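Local coordinates for uncharacterized protein PA2218 (Pseudomonas aeruginosa, PDB 2HDW) that is of unknown function but has an alpha/beta hydrolase fold and is probably a hydrolase related to the S15 family of X-Pro dipeptidyl-peptidases, at residues T219-Q222 / R223-L227; G231-R234 / W235-E239; A244-P247 / P248-E251; A283-M286 / T287-L290. All blocks are in the same frame, centred on the assembly; numbering follows the deposited sequence.

Contact 1 (T219-Q222 / R223-L227); sequences TLEQ and RTRTL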
loop_
_atom_site.group_PDB
_atom_site.type_symbol
_atom_site.label_atom_id
_atom_site.label_comp_id
_atom_site.label_asym_id
_atom_site.label_seq_id
_atom_site.Cartn_x
_atom_site.Cartn_y
_atom_site.Cartn_z
ATOM N N THR A 219 -26.221 -2.669 -1.572
ATOM C CA THR A 219 -27.106 -3.721 -2.057
ATOM C C THR A 219 -26.901 -3.831 -3.563
ATOM O O THR A 219 -26.319 -2.937 -4.182
ATOM C CB THR A 219 -28.577 -3.370 -1.811
ATOM O OG1 THR A 219 -28.893 -2.164 -2.517
ATOM C CG2 THR A 219 -28.842 -3.169 -0.317
ATOM N N LEU A 220 -27.377 -4.922 -4.154
ATOM C CA LEU A 220 -27.250 -5.105 -5.593
ATOM C C LEU A 220 -27.844 -3.911 -6.328
ATOM O O LEU A 220 -27.287 -3.444 -7.323
ATOM C CB LEU A 220 -27.979 -6.371 -6.040
ATOM C CG LEU A 220 -28.064 -6.548 -7.560
ATOM C CD1 LEU A 220 -26.657 -6.737 -8.141
ATOM C CD2 LEU A 220 -28.949 -7.753 -7.883
ATOM N N GLU A 221 -28.980 -3.424 -5.837
ATOM C CA GLU A 221 -29.655 -2.290 -6.455
ATOM C C GLU A 221 -28.770 -1.058 -6.454
ATOM O O GLU A 221 -28.690 -0.341 -7.449
ATOM C CB GLU A 221 -30.972 -1.997 -5.725
ATOM C CG GLU A 221 -31.700 -0.742 -6.198
ATOM C CD GLU A 221 -31.124 0.538 -5.608
ATOM O OE1 GLU A 221 -31.160 0.694 -4.363
ATOM O OE2 GLU A 221 -30.636 1.390 -6.386
ATOM N N GLN A 222 -28.110 -0.815 -5.328
ATOM C CA GLN A 222 -27.222 0.330 -5.192
ATOM C C GLN A 222 -25.962 0.128 -6.034
ATOM O O GLN A 222 -25.457 1.072 -6.640
ATOM C CB GLN A 222 -26.869 0.526 -3.715
ATOM C CG GLN A 222 -28.119 0.644 -2.836
ATOM C CD GLN A 222 -27.817 0.857 -1.363
ATOM O OE1 GLN A 222 -27.197 0.010 -0.705
ATOM N NE2 GLN A 222 -28.264 1.995 -0.830
ATOM N N ARG A 223 -25.464 -1.107 -6.079
ATOM C CA ARG A 223 -24.272 -1.426 -6.868
ATOM C C ARG A 223 -24.583 -1.211 -8.345
ATOM O O ARG A 223 -23.787 -0.631 -9.082
ATOM C CB ARG A 223 -23.854 -2.883 -6.642
ATOM C CG ARG A 223 -22.720 -3.360 -7.561
ATOM C CD ARG A 223 -22.440 -4.859 -7.400
ATOM N NE ARG A 223 -21.647 -5.384 -8.516
ATOM C CZ ARG A 223 -20.320 -5.489 -8.528
ATOM N NH1 ARG A 223 -19.604 -5.119 -7.471
ATOM N NH2 ARG A 223 -19.705 -5.935 -9.620
ATOM N N THR A 224 -25.748 -1.692 -8.767
ATOM C CA THR A 224 -26.185 -1.562 -10.151
ATOM C C THR A 224 -26.327 -0.090 -10.523
ATOM O O THR A 224 -25.949 0.328 -11.617
ATOM C CB THR A 224 -27.532 -2.280 -10.360
ATOM O OG1 THR A 224 -27.376 -3.673 -10.055
ATOM C CG2 THR A 224 -28.013 -2.127 -11.802
ATOM N N ARG A 225 -26.876 0.692 -9.599
ATOM C CA ARG A 225 -27.068 2.122 -9.806
ATOM C C ARG A 225 -25.704 2.787 -10.016
ATOM O O ARG A 225 -25.539 3.617 -10.907
ATOM C CB ARG A 225 -27.766 2.715 -8.581
ATOM C CG ARG A 225 -28.113 4.189 -8.665
ATOM C CD ARG A 225 -28.239 4.757 -7.251
ATOM N NE ARG A 225 -28.993 3.852 -6.382
ATOM C CZ ARG A 225 -28.814 3.741 -5.068
ATOM N NH1 ARG A 225 -27.901 4.481 -4.450
ATOM N NH2 ARG A 225 -29.544 2.881 -4.369
ATOM N N THR A 226 -24.728 2.416 -9.191
ATOM C CA THR A 226 -23.384 2.976 -9.299
ATOM C C THR A 226 -22.752 2.624 -10.647
ATOM O O THR A 226 -22.153 3.475 -11.304
ATOM C CB THR A 226 -22.473 2.458 -8.157
ATOM O OG1 THR A 226 -22.984 2.920 -6.902
ATOM C CG2 THR A 226 -21.039 2.968 -8.328
ATOM N N LEU A 227 -22.893 1.368 -11.061
ATOM C CA LEU A 227 -22.336 0.929 -12.333
ATOM C C LEU A 227 -22.993 1.662 -13.503
ATOM O O LEU A 227 -22.320 2.050 -14.465
ATOM C CB LEU A 227 -22.505 -0.583 -12.479
ATOM C CG LEU A 227 -21.672 -1.398 -11.487
ATOM C CD1 LEU A 227 -21.988 -2.884 -11.650
ATOM C CD2 LEU A 227 -20.178 -1.125 -11.717
#
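Q222 and R225 lie alongside each other near the start of a helix, pointing the same way. Q222 CA sits over one face of the R225 guanidinium, offset toward its rim. Q222 CG is 3.1 Å from R225 NH2, so the aliphatic part of the glutamine packs against the charged group. At the guanidinium edge E221 makes a salt bridge, four residues before R225 in sequence. Its carboxylate is nearly coplanar with the guanidinium, the planes 24° apart. E221 OE2 accepts from R225 NE at 3.0 Å through its syn lone pair. R225 NH2 also reaches E221 OE1 at 2.7 Å, a bond weak in angle. R225 folds back toward the glutamate by a bend at chi3, -44°.

This is the N-terminal end of helix 220-240, closed by a capping box. T219 is the N-cap. Its OG1 accepts from Q222 N at 3.2 Å, and Q222 OE1 returns the bond by accepting from T219 N at 3.0 Å. The amide oxygen uses a lone pair in its carbonyl plane.

R223 N donates to T219 O, while the R223 guanidinium leads away to M293 O through NH2. L220 O is gripped twice by T224, by N and by OG1, from opposite faces of the carbonyl plane. The hydroxyl bond from T224 OG1 to L220 O is 2.7 Å long.

Contact 2 (G231-R234 / W235-E239); sequences GQQR and WKDAE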
loop_
_atom_site.group_PDB
_atom_site.type_symbol
_atom_site.label_atom_id
_atom_site.label_comp_id
_atom_site.label_asym_id
_atom_site.label_seq_id
_atom_site.Cartn_x
_atom_site.Cartn_y
_atom_site.Cartn_z
ATOM N N GLY A 231 -21.085 4.070 -16.249
ATOM C CA GLY A 231 -21.234 3.958 -17.688
ATOM C C GLY A 231 -21.463 5.334 -18.295
ATOM O O GLY A 231 -20.872 5.680 -19.320
ATOM N N GLN A 232 -22.328 6.130 -17.669
ATOM C CA GLN A 232 -22.596 7.481 -18.163
ATOM C C GLN A 232 -21.309 8.307 -18.119
ATOM O O GLN A 232 -21.050 9.127 -19.003
ATOM C CB GLN A 232 -23.655 8.184 -17.299
ATOM C CG GLN A 232 -25.081 7.665 -17.420
ATOM C CD GLN A 232 -25.667 7.851 -18.809
ATOM O OE1 GLN A 232 -25.227 8.713 -19.571
ATOM N NE2 GLN A 232 -26.674 7.053 -19.136
ATOM N N GLN A 233 -20.502 8.090 -17.085
ATOM C CA GLN A 233 -19.262 8.848 -16.939
ATOM C C GLN A 233 -18.268 8.493 -18.037
ATOM O O GLN A 233 -17.542 9.364 -18.527
ATOM C CB GLN A 233 -18.634 8.611 -15.561
ATOM C CG GLN A 233 -17.519 9.599 -15.219
ATOM C CD GLN A 233 -17.973 11.049 -15.343
ATOM O OE1 GLN A 233 -19.036 11.413 -14.847
ATOM N NE2 GLN A 233 -17.166 11.881 -15.996
ATOM N N ARG A 234 -18.233 7.219 -18.432
ATOM C CA ARG A 234 -17.329 6.808 -19.500
ATOM C C ARG A 234 -17.647 7.611 -20.761
ATOM O O ARG A 234 -16.741 8.034 -21.471
ATOM C CB ARG A 234 -17.464 5.311 -19.808
ATOM C CG ARG A 234 -16.884 4.378 -18.754
ATOM C CD ARG A 234 -16.668 2.980 -19.344
ATOM N NE ARG A 234 -15.570 2.977 -20.305
ATOM C CZ ARG A 234 -14.492 2.203 -20.218
ATOM N NH1 ARG A 234 -14.358 1.350 -19.212
ATOM N NH2 ARG A 234 -13.522 2.314 -21.115
ATOM N N TRP A 235 -18.933 7.816 -21.045
ATOM C CA TRP A 235 -19.315 8.586 -22.226
ATOM C C TRP A 235 -18.840 10.037 -22.123
ATOM O O TRP A 235 -18.295 10.587 -23.082
ATOM C CB TRP A 235 -20.834 8.547 -22.446
ATOM C CG TRP A 235 -21.313 7.329 -23.189
ATOM C CD1 TRP A 235 -20.635 6.638 -24.160
ATOM C CD2 TRP A 235 -22.595 6.698 -23.068
ATOM N NE1 TRP A 235 -21.418 5.619 -24.650
ATOM C CE2 TRP A 235 -22.625 5.633 -23.997
ATOM C CE3 TRP A 235 -23.723 6.930 -22.267
ATOM C CZ2 TRP A 235 -23.740 4.800 -24.145
ATOM C CZ3 TRP A 235 -24.831 6.105 -22.414
ATOM C CH2 TRP A 235 -24.831 5.050 -23.347
ATOM N N LYS A 236 -19.050 10.665 -20.969
ATOM C CA LYS A 236 -18.600 12.042 -20.778
ATOM C C LYS A 236 -17.087 12.142 -20.955
ATOM O O LYS A 236 -16.593 13.051 -21.623
ATOM C CB LYS A 236 -18.973 12.556 -19.385
ATOM C CG LYS A 236 -20.414 13.011 -19.241
ATOM C CD LYS A 236 -20.615 13.777 -17.932
ATOM C CE LYS A 236 -19.792 15.062 -17.909
ATOM N NZ LYS A 236 -19.883 15.778 -16.605
ATOM N N ASP A 237 -16.348 11.215 -20.350
ATOM C CA ASP A 237 -14.892 11.231 -20.470
ATOM C C ASP A 237 -14.496 11.020 -21.933
ATOM O O ASP A 237 -13.583 11.665 -22.437
ATOM C CB ASP A 237 -14.241 10.136 -19.614
ATOM C CG ASP A 237 -14.488 10.315 -18.122
ATOM O OD1 ASP A 237 -14.734 11.458 -17.677
ATOM O OD2 ASP A 237 -14.410 9.302 -17.392
ATOM N N ALA A 238 -15.184 10.112 -22.614
ATOM C CA ALA A 238 -14.877 9.839 -24.016
ATOM C C ALA A 238 -15.144 11.068 -24.884
ATOM O O ALA A 238 -14.399 11.350 -25.814
ATOM C CB ALA A 238 -15.702 8.645 -24.516
ATOM N N GLU A 239 -16.210 11.802 -24.583
ATOM C CA GLU A 239 -16.527 12.989 -25.365
ATOM C C GLU A 239 -15.444 14.066 -25.241
ATOM O O GLU A 239 -15.170 14.788 -26.198
ATOM C CB GLU A 239 -17.885 13.557 -24.944
ATOM C CG GLU A 239 -19.027 12.562 -25.108
ATOM C CD GLU A 239 -20.394 13.174 -24.868
ATOM O OE1 GLU A 239 -20.528 13.974 -23.921
ATOM O OE2 GLU A 239 -21.335 12.838 -25.615
#
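The W235 indole is met at its edge, close to its plane, by Q232 OE1, which lies 3.6 Å from W235 CE3. G231 O lies obliquely by the ring. The amide of Q232 is turned 67° from the indole, and the two side chains run obliquely past each other. Q232 reaches the ring because its chain bends at chi2. Its NE2 also lies 3.9 Å from W235 CZ3, so the amide meets the benzo side of the indole.

The second pair is Q233 with D237, one helical turn apart. The side chains cross at about a right angle, and the amide and carboxylate planes are 52° apart. Q233 NE2 donates to D237 OD1 at 3.0 Å, with an N-H...O angle of 157°. The oxygen lies in the plane of the amide, but the donor comes from above the plane of the carboxylate. D237 OD1 also accepts from A244 N, in the loop after the helix. Beneath the side chains, D237 N bonds to Q233 O at 2.9 Å and A238 N to R234 O at 2.8 Å. These are ordinary bonds of helix 220-240. The W235 N to G231 O bond is longer, 3.4 Å, and weak.

D237 OD1 thus has two N-H donors, one from a helix side chain and one from the loop backbone. Such donors would probably steady the negative charge of the carboxylate, and they tie the departing chain to the last turns of the helix.

Contact 3 (A244-P247 / P248-E251); sequences AYQP and PYNE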
loop_
_atom_site.group_PDB
_atom_site.type_symbol
_atom_site.label_atom_id
_atom_site.label_comp_id
_atom_site.label_asym_id
_atom_site.label_seq_id
_atom_site.Cartn_x
_atom_site.Cartn_y
_atom_site.Cartn_z
ATOM N N ALA A 244 -12.581 12.513 -15.967
ATOM C CA ALA A 244 -12.834 13.478 -14.904
ATOM C C ALA A 244 -12.398 12.846 -13.582
ATOM O O ALA A 244 -12.334 11.619 -13.462
ATOM C CB ALA A 244 -14.314 13.825 -14.853
ATOM N N TYR A 245 -12.098 13.683 -12.592
ATOM C CA TYR A 245 -11.675 13.196 -11.283
ATOM C C TYR A 245 -12.787 13.329 -10.257
ATOM O O TYR A 245 -13.657 14.187 -10.384
ATOM C CB TYR A 245 -10.427 13.959 -10.817
ATOM C CG TYR A 245 -9.189 13.550 -11.580
ATOM C CD1 TYR A 245 -8.546 12.342 -11.302
ATOM C CD2 TYR A 245 -8.721 14.314 -12.647
ATOM C CE1 TYR A 245 -7.477 11.899 -12.075
ATOM C CE2 TYR A 245 -7.650 13.878 -13.433
ATOM C CZ TYR A 245 -7.036 12.668 -13.141
ATOM O OH TYR A 245 -6.004 12.214 -13.929
ATOM N N GLN A 246 -12.764 12.462 -9.248
ATOM C CA GLN A 246 -13.771 12.502 -8.197
ATOM C C GLN A 246 -13.522 13.761 -7.368
ATOM O O GLN A 246 -12.462 14.380 -7.477
ATOM C CB GLN A 246 -13.651 11.255 -7.316
ATOM C CG GLN A 246 -13.661 9.956 -8.109
ATOM C CD GLN A 246 -13.524 8.722 -7.237
ATOM O OE1 GLN A 246 -13.266 7.626 -7.733
ATOM N NE2 GLN A 246 -13.708 8.891 -5.936
ATOM N N PRO A 247 -14.502 14.166 -6.545
ATOM C CA PRO A 247 -14.335 15.364 -5.712
ATOM C C PRO A 247 -13.125 15.188 -4.791
ATOM O O PRO A 247 -12.766 14.060 -4.451
ATOM C CB PRO A 247 -15.648 15.423 -4.936
ATOM C CG PRO A 247 -16.631 14.824 -5.903
ATOM C CD PRO A 247 -15.871 13.632 -6.432
ATOM N N PRO A 248 -12.479 16.295 -4.381
ATOM C CA PRO A 248 -11.305 16.232 -3.498
ATOM C C PRO A 248 -11.496 15.291 -2.309
ATOM O O PRO A 248 -12.542 15.297 -1.661
ATOM C CB PRO A 248 -11.124 17.685 -3.063
ATOM C CG PRO A 248 -11.564 18.436 -4.279
ATOM C CD PRO A 248 -12.830 17.696 -4.679
ATOM N N TYR A 249 -10.464 14.501 -2.027
ATOM C CA TYR A 249 -10.484 13.526 -0.940
ATOM C C TYR A 249 -10.165 14.078 0.450
ATOM O O TYR A 249 -9.320 14.966 0.612
ATOM C CB TYR A 249 -9.499 12.394 -1.255
ATOM C CG TYR A 249 -10.047 11.293 -2.141
ATOM C CD1 TYR A 249 -10.990 11.561 -3.134
ATOM C CD2 TYR A 249 -9.610 9.977 -1.988
ATOM C CE1 TYR A 249 -11.488 10.537 -3.951
ATOM C CE2 TYR A 249 -10.095 8.955 -2.792
ATOM C CZ TYR A 249 -11.033 9.239 -3.771
ATOM O OH TYR A 249 -11.504 8.213 -4.558
ATOM N N ASN A 250 -10.845 13.518 1.445
ATOM C CA ASN A 250 -10.668 13.871 2.848
ATOM C C ASN A 250 -10.928 15.318 3.255
ATOM O O ASN A 250 -10.186 15.897 4.050
ATOM C CB ASN A 250 -9.277 13.437 3.311
ATOM C CG ASN A 250 -9.127 11.927 3.334
ATOM O OD1 ASN A 250 -8.231 11.364 2.701
ATOM N ND2 ASN A 250 -10.018 11.260 4.060
ATOM N N GLU A 251 -11.988 15.900 2.708
ATOM C CA GLU A 251 -12.367 17.259 3.066
ATOM C C GLU A 251 -13.610 17.087 3.932
ATOM O O GLU A 251 -14.582 16.460 3.514
ATOM C CB GLU A 251 -12.681 18.086 1.816
ATOM C CG GLU A 251 -11.522 18.134 0.828
ATOM C CD GLU A 251 -11.457 19.432 0.038
ATOM O OE1 GLU A 251 -12.488 19.834 -0.551
ATOM O OE2 GLU A 251 -10.363 20.043 0.006
#
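Y249 OH and the amide end of Q246 come together as the shortest polar approach, with 2.7 Å between Y249 OH and Q246 NE2 as modelled. The glutamine amide is likely to be modelled with its O and N exchanged, so which atom touches Y249 OH is doubtful. Its place is clearer: the amide end lies at the edge of the tyrosine ring, near the ring plane. The amide and ring planes are 47° apart. Q246 gets there with an extended chain, CG opposite the carbonyl carbon (chi1 -52°).

P247 O is a second neighbour at the ring edge. It lies 3.3 Å from Y249 CD1, close to the plane of the ring. The tyrosine is therefore met along one edge by both a side-chain amide and a backbone carbonyl. P247 and P248 link Q246 to Y249. P247 CB packs on P248 CD at 3.6 Å, an apolar touch of adjacent rings. Both prolines have polyproline-like backbone angles and keep the chain extended.

Other parts of the chain hold this loop in place. The Y249 ring meets that of W284 at about 75°. Backbone hydrogen bonds join Q246 to W284 and Y249 to N282.

No regular helix or strand is present. The arrangement is an extended, proline-rich loop between helices 220-240 and 258-267, lying along the 283-286 segment in this alpha/beta hydrolase fold.

Contact 4 (A283-M286 / T287-L290); sequences AWTM and TTPL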
loop_
_atom_site.group_PDB
_atom_site.type_symbol
_atom_site.label_atom_id
_atom_site.label_comp_id
_atom_site.label_asym_id
_atom_site.label_seq_id
_atom_site.Cartn_x
_atom_site.Cartn_y
_atom_site.Cartn_z
ATOM N N ALA A 283 -7.651 13.035 -5.888
ATOM C CA ALA A 283 -8.615 11.960 -6.111
ATOM C C ALA A 283 -8.297 11.070 -7.290
ATOM O O ALA A 283 -7.496 11.414 -8.154
ATOM C CB ALA A 283 -9.994 12.546 -6.313
ATOM N N TRP A 284 -8.950 9.915 -7.320
ATOM C CA TRP A 284 -8.786 8.981 -8.422
ATOM C C TRP A 284 -9.747 9.456 -9.500
ATOM O O TRP A 284 -10.621 10.291 -9.241
ATOM C CB TRP A 284 -9.205 7.567 -8.022
ATOM C CG TRP A 284 -8.432 6.981 -6.881
ATOM C CD1 TRP A 284 -8.877 6.784 -5.607
ATOM C CD2 TRP A 284 -7.084 6.497 -6.918
ATOM N NE1 TRP A 284 -7.891 6.204 -4.844
ATOM C CE2 TRP A 284 -6.780 6.016 -5.624
ATOM C CE3 TRP A 284 -6.105 6.421 -7.917
ATOM C CZ2 TRP A 284 -5.532 5.467 -5.302
ATOM C CZ3 TRP A 284 -4.862 5.875 -7.596
ATOM C CH2 TRP A 284 -4.591 5.406 -6.297
ATOM N N THR A 285 -9.590 8.918 -10.699
ATOM C CA THR A 285 -10.488 9.257 -11.796
ATOM C C THR A 285 -11.840 8.717 -11.362
ATOM O O THR A 285 -11.905 7.765 -10.577
ATOM C CB THR A 285 -10.087 8.537 -13.081
ATOM O OG1 THR A 285 -10.066 7.123 -12.833
ATOM C CG2 THR A 285 -8.714 8.997 -13.546
ATOM N N MET A 286 -12.915 9.315 -11.867
ATOM C CA MET A 286 -14.256 8.868 -11.514
ATOM C C MET A 286 -14.509 7.416 -11.920
ATOM O O MET A 286 -15.241 6.705 -11.242
ATOM C CB MET A 286 -15.313 9.785 -12.154
ATOM C CG MET A 286 -15.460 11.153 -11.466
ATOM S SD MET A 286 -16.812 12.167 -12.137
ATOM C CE MET A 286 -18.191 11.420 -11.321
ATOM N N THR A 287 -13.893 6.951 -13.002
ATOM C CA THR A 287 -14.132 5.572 -13.426
ATOM C C THR A 287 -13.179 4.501 -12.868
ATOM O O THR A 287 -13.263 3.329 -13.247
ATOM C CB THR A 287 -14.192 5.477 -14.975
ATOM O OG1 THR A 287 -13.012 6.051 -15.553
ATOM C CG2 THR A 287 -15.416 6.228 -15.489
ATOM N N THR A 288 -12.297 4.886 -11.949
ATOM C CA THR A 288 -11.353 3.931 -11.359
ATOM C C THR A 288 -12.008 2.683 -10.750
ATOM O O THR A 288 -11.507 1.572 -10.915
ATOM C CB THR A 288 -10.466 4.616 -10.278
ATOM O OG1 THR A 288 -9.381 5.305 -10.917
ATOM C CG2 THR A 288 -9.901 3.589 -9.296
ATOM N N PRO A 289 -13.136 2.848 -10.038
ATOM C CA PRO A 289 -13.822 1.705 -9.419
ATOM C C PRO A 289 -14.225 0.537 -10.336
ATOM O O PRO A 289 -14.385 -0.585 -9.871
ATOM C CB PRO A 289 -15.044 2.350 -8.767
ATOM C CG PRO A 289 -14.556 3.737 -8.436
ATOM C CD PRO A 289 -13.810 4.112 -9.685
ATOM N N LEU A 290 -14.393 0.789 -11.628
ATOM C CA LEU A 290 -14.806 -0.276 -12.542
ATOM C C LEU A 290 -14.004 -1.575 -12.453
ATOM O O LEU A 290 -14.583 -2.663 -12.487
ATOM C CB LEU A 290 -14.801 0.233 -13.981
ATOM C CG LEU A 290 -15.915 1.229 -14.310
ATOM C CD1 LEU A 290 -15.654 1.847 -15.662
ATOM C CD2 LEU A 290 -17.277 0.522 -14.280
HETATM O O HOH W 1 -10.407 5.413 -14.847
#
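T285 and T288 point their hydroxyls at each other, the side chains crossing at about a right angle. T285 OG1 and T288 OG1 are 2.7 Å apart and share a hydrogen bond whose direction is not fixed. T288 OG1 is opposite its own carbonyl carbon (chi1 -82°), which turns it back to meet T285. A water lies 2.7 Å from T285 OG1 and 2.8 Å from T287 OG1, hydrogen-bonded to both. It bridges two hydroxyls that do not touch directly. T285 OG1 is therefore held by both a threonine and a water.

The backbone here is a type I beta turn from T285 to T288, leading toward the weakly bonded short helix that follows. T288 N donates to T285 O at 3.2 Å. The donor stands well above the carbonyl plane, 64° out of it, though the N-H points fairly straight at the oxygen. The turn redirects the loop that comes from W284.

W284 adds a carbon contact to the T288 hydroxyl. Its CB is 3.7 Å from T288 OG1. The indole itself leads away from the turn and meets the ring of F105 with planes about 30° apart. P289 packs back on the turn, with P289 CD 3.3 Å from M286 O. The M286 side chain, bent at chi3, leaves the turn and packs on Q233 of helix 220-240. T287 touches D237 of the same helix.

How the contacts relate
The contacts follow one another along the chain in the order 1, 2, 3, 4. Contacts 1 and 2 lie on helix 220-240, at its start and toward its end, with centres 18 Å apart. Contact 3 is in the loop after that helix, and contact 4 leads into helix 289-292. Contacts 3 and 4 are closest, with centres 10 Å apart, and A244 O and M286 N probably hydrogen-bond. All four lie on the same side of the chain's centre. Through contacts 2 and 4, and through L227 of contact 1 with L290, helix 220-240 packs on the 283-290 segment. Contact 3 runs beside that segment in the alpha/beta hydrolase fold.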